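Local coordinates for aminoglycoside 6-adenylyltransferase (Bacillus subtilis, PDB 2PBE), which transfers an adenylyl group from ATP to the O-6 position of streptomycin, inactivating the drug and conferring bacterial resistance, at residues 195-200 and 215-220. Residues are numbered along the deposited sequence; the frame is centred on the assembly and turned at random.
Sequences MMAWHI and KFMKRY
The methyl end of M217, a selenomethionine, meets the flank of helix 177-204 at A197: CE lies 3.7 Å from A197 CB and 4.0 Å from A197 CA, so one carbon packs against both side chain and backbone of the alanine. One turn further on, I200 approaches the backbone of Y220 more loosely, with CD1 3.9 Å from Y220 O and its CG1 and CG2 both 4.1 Å from that oxygen.

Torsions explain the reach of M217. With CG anti to the carbonyl carbon (chi1 -77°) and bends at chi2 and chi3, the chain curls until its methyl faces the helix. Behind it, Y220 N donates to M217 O (3.0 Å), tying the 3-10 turn at 217-218 to the residue whose carbonyl oxygen meets I200, while its ring turns away from the helix. That ring stacks with F208 of strand 207-209, and the Y220 side chain also touches L14 and L18 of helix 6-19, where R219 forms salt bridges to D11 and D15. This is plain structural packing: the loop between strand 207-209 and helix 223-230 is laid between helices 6-19 and 177-204. Methyl meets methyl at A197, branched hydrocarbon meets a carbonyl oxygen at I200, and no hydrogen bond crosses, so packing alone joins the two segments, whereas the loop's salt bridges go to helix 6-19.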
HETATM    1  N   MSE A 195       5.445  -5.034   7.762  1.00 35.77           N
HETATM    2  CA  MSE A 195       6.025  -4.451   8.971  1.00 37.36           C
HETATM    3  C   MSE A 195       6.413  -2.996   8.710  1.00 36.71           C
HETATM    4  O   MSE A 195       6.210  -2.122   9.562  1.00 36.16           O
HETATM    5  CB  MSE A 195       7.269  -5.251   9.401  1.00 39.01           C
HETATM    6  CG  MSE A 195       7.782  -4.893  10.791  1.00 41.77           C
HETATM    7 SE   MSE A 195       6.385  -4.917  12.169  1.00 49.23          SE
HETATM    8  CE  MSE A 195       6.199  -6.861  12.436  1.00 44.37           C
HETATM    9  N   MSE A 196       6.974  -2.741   7.531  1.00 35.40           N
HETATM   10  CA  MSE A 196       7.375  -1.394   7.182  1.00 35.29           C
HETATM   11  C   MSE A 196       6.138  -0.529   6.951  1.00 33.81           C
HETATM   12  O   MSE A 196       6.113   0.648   7.315  1.00 31.72           O
HETATM   13  CB  MSE A 196       8.250  -1.425   5.931  1.00 38.49           C
HETATM   14  CG  MSE A 196       9.596  -2.086   6.167  1.00 43.00           C
HETATM   15 SE   MSE A 196      10.727  -2.321   4.583  1.00 53.22          SE
HETATM   16  CE  MSE A 196      11.685  -0.637   4.524  1.00 48.97           C
ATOM     17  N   ALA A 197       5.106  -1.120   6.361  1.00 32.97           N
ATOM     18  CA  ALA A 197       3.876  -0.390   6.106  1.00 33.18           C
ATOM     19  C   ALA A 197       3.216  -0.028   7.430  1.00 33.60           C
ATOM     20  O   ALA A 197       2.701   1.084   7.585  1.00 35.66           O
ATOM     21  CB  ALA A 197       2.934  -1.222   5.252  1.00 31.73           C
ATOM     22  N   TRP A 198       3.252  -0.960   8.382  1.00 32.89           N
ATOM     23  CA  TRP A 198       2.653  -0.719   9.696  1.00 32.56           C
ATOM     24  C   TRP A 198       3.389   0.419  10.398  1.00 32.39           C
ATOM     25  O   TRP A 198       2.810   1.166  11.195  1.00 32.86           O
ATOM     26  CB  TRP A 198       2.716  -1.971  10.571  1.00 33.39           C
ATOM     27  CG  TRP A 198       1.660  -3.041  10.281  1.00 35.45           C
ATOM     28  CD1 TRP A 198       0.507  -2.881   9.559  1.00 35.68           C
ATOM     29  CD2 TRP A 198       1.623  -4.379  10.798  1.00 35.72           C
ATOM     30  NE1 TRP A 198      -0.250  -4.027   9.597  1.00 36.27           N
ATOM     31  CE2 TRP A 198       0.401  -4.967  10.348  1.00 35.92           C
ATOM     32  CE3 TRP A 198       2.497  -5.149  11.606  1.00 34.64           C
ATOM     33  CZ2 TRP A 198       0.020  -6.301  10.677  1.00 35.37           C
ATOM     34  CZ3 TRP A 198       2.124  -6.482  11.945  1.00 33.49           C
ATOM     35  CH2 TRP A 198       0.886  -7.038  11.470  1.00 35.97           C
ATOM     36  N   HIS A 199       4.680   0.539  10.110  1.00 31.73           N
ATOM     37  CA  HIS A 199       5.469   1.609  10.693  1.00 31.94           C
ATOM     38  C   HIS A 199       5.005   2.947  10.089  1.00 32.46           C
ATOM     39  O   HIS A 199       4.803   3.917  10.807  1.00 32.56           O
ATOM     40  CB  HIS A 199       6.951   1.377  10.395  1.00 31.83           C
ATOM     41  CG  HIS A 199       7.845   2.453  10.917  1.00 33.91           C
ATOM     42  ND1 HIS A 199       7.924   2.764  12.256  1.00 35.05           N
ATOM     43  CD2 HIS A 199       8.678   3.308  10.275  1.00 34.04           C
ATOM     44  CE1 HIS A 199       8.767   3.772  12.418  1.00 34.90           C
ATOM     45  NE2 HIS A 199       9.235   4.120  11.232  1.00 34.21           N
ATOM     46  N   ILE A 200       4.831   2.980   8.769  1.00 32.76           N
ATOM     47  CA  ILE A 200       4.416   4.198   8.063  1.00 33.09           C
ATOM     48  C   ILE A 200       3.025   4.569   8.602  1.00 34.00           C
ATOM     49  O   ILE A 200       2.720   5.738   8.900  1.00 32.66           O
ATOM     50  CB  ILE A 200       4.370   3.954   6.503  1.00 33.42           C
ATOM     51  CG1 ILE A 200       5.770   3.659   5.930  1.00 33.19           C
ATOM     52  CG2 ILE A 200       3.790   5.163   5.814  1.00 31.60           C
ATOM     53  CD1 ILE A 200       6.836   4.775   6.175  1.00 36.18           C
ATOM     54  N   LYS A 215       2.345  -2.937  -5.447  1.00 45.69           N
ATOM     55  CA  LYS A 215       2.639  -1.880  -6.423  1.00 45.69           C
ATOM     56  C   LYS A 215       2.609  -0.440  -5.894  1.00 44.03           C
ATOM     57  O   LYS A 215       3.184   0.452  -6.511  1.00 43.64           O
ATOM     58  CB  LYS A 215       1.694  -2.009  -7.638  1.00 47.29           C
ATOM     59  CG  LYS A 215       0.203  -1.928  -7.311  1.00 49.15           C
ATOM     60  CD  LYS A 215      -0.637  -2.638  -8.373  1.00 50.32           C
ATOM     61  CE  LYS A 215      -0.919  -1.774  -9.589  1.00 51.70           C
ATOM     62  NZ  LYS A 215      -2.015  -0.807  -9.303  1.00 52.63           N
ATOM     63  N   PHE A 216       1.954  -0.218  -4.762  1.00 43.38           N
ATOM     64  CA  PHE A 216       1.852   1.132  -4.196  1.00 43.77           C
ATOM     65  C   PHE A 216       2.881   1.488  -3.130  1.00 44.95           C
ATOM     66  O   PHE A 216       2.928   2.619  -2.661  1.00 44.84           O
ATOM     67  CB  PHE A 216       0.460   1.364  -3.595  1.00 41.70           C
ATOM     68  CG  PHE A 216      -0.666   1.196  -4.559  1.00 40.94           C
ATOM     69  CD1 PHE A 216      -0.621   1.792  -5.837  1.00 41.94           C
ATOM     70  CD2 PHE A 216      -1.804   0.462  -4.186  1.00 41.40           C
ATOM     71  CE1 PHE A 216      -1.701   1.660  -6.747  1.00 42.55           C
ATOM     72  CE2 PHE A 216      -2.910   0.312  -5.078  1.00 41.48           C
ATOM     73  CZ  PHE A 216      -2.855   0.913  -6.363  1.00 42.38           C
HETATM   74  N   MSE A 217       3.713   0.528  -2.757  1.00 46.72           N
HETATM   75  CA  MSE A 217       4.696   0.755  -1.716  1.00 48.47           C
HETATM   76  C   MSE A 217       5.756   1.822  -1.961  1.00 47.85           C
HETATM   77  O   MSE A 217       6.226   2.454  -0.999  1.00 47.76           O
HETATM   78  CB  MSE A 217       5.359  -0.573  -1.343  1.00 52.82           C
HETATM   79  CG  MSE A 217       4.480  -1.447  -0.466  1.00 58.01           C
HETATM   80 SE   MSE A 217       3.756  -0.476   1.078  1.00 67.63          SE
HETATM   81  CE  MSE A 217       5.184  -0.719   2.372  1.00 62.98           C
ATOM     82  N   LYS A 218       6.136   2.033  -3.220  1.00 46.26           N
ATOM     83  CA  LYS A 218       7.135   3.052  -3.533  1.00 44.53           C
ATOM     84  C   LYS A 218       6.520   4.408  -3.221  1.00 43.52           C
ATOM     85  O   LYS A 218       7.225   5.396  -2.964  1.00 44.22           O
ATOM     86  CB  LYS A 218       7.541   2.995  -5.009  1.00 42.91           C
ATOM     87  CG  LYS A 218       8.861   3.661  -5.268  1.00 41.09           C
ATOM     88  CD  LYS A 218       9.185   3.674  -6.744  1.00 42.82           C
ATOM     89  CE  LYS A 218      10.636   4.056  -6.985  1.00 43.23           C
ATOM     90  NZ  LYS A 218      11.014   5.287  -6.218  1.00 46.41           N
ATOM     91  N   ARG A 219       5.193   4.439  -3.247  1.00 43.09           N
ATOM     92  CA  ARG A 219       4.449   5.661  -2.981  1.00 43.61           C
ATOM     93  C   ARG A 219       4.143   5.835  -1.501  1.00 41.17           C
ATOM     94  O   ARG A 219       3.232   6.562  -1.138  1.00 43.51           O
ATOM     95  CB  ARG A 219       3.136   5.649  -3.753  1.00 47.03           C
ATOM     96  CG  ARG A 219       2.558   7.001  -4.053  1.00 51.57           C
ATOM     97  CD  ARG A 219       2.338   7.071  -5.535  1.00 56.34           C
ATOM     98  NE  ARG A 219       3.565   6.765  -6.270  1.00 60.37           N
ATOM     99  CZ  ARG A 219       4.691   7.482  -6.222  1.00 61.46           C
ATOM    100  NH1 ARG A 219       4.770   8.583  -5.474  1.00 60.86           N
ATOM    101  NH2 ARG A 219       5.771   7.072  -6.884  1.00 61.67           N
ATOM    102  N   TYR A 220       4.894   5.164  -0.647  1.00 37.35           N
ATOM    103  CA  TYR A 220       4.667   5.279   0.780  1.00 33.63           C
ATOM    104  C   TYR A 220       5.979   5.346   1.507  1.00 32.64           C
ATOM    105  O   TYR A 220       6.094   6.008   2.526  1.00 32.12           O
ATOM    106  CB  TYR A 220       3.890   4.086   1.280  1.00 31.25           C
ATOM    107  CG  TYR A 220       2.422   4.184   0.976  1.00 29.48           C
ATOM    108  CD1 TYR A 220       1.608   5.161   1.612  1.00 28.68           C
ATOM    109  CD2 TYR A 220       1.823   3.326   0.021  1.00 29.09           C
ATOM    110  CE1 TYR A 220       0.225   5.281   1.298  1.00 28.12           C
ATOM    111  CE2 TYR A 220       0.462   3.434  -0.312  1.00 27.86           C
ATOM    112  CZ  TYR A 220      -0.338   4.410   0.321  1.00 30.24           C
ATOM    113  OH  TYR A 220      -1.671   4.487  -0.049  1.00 29.74           O
TER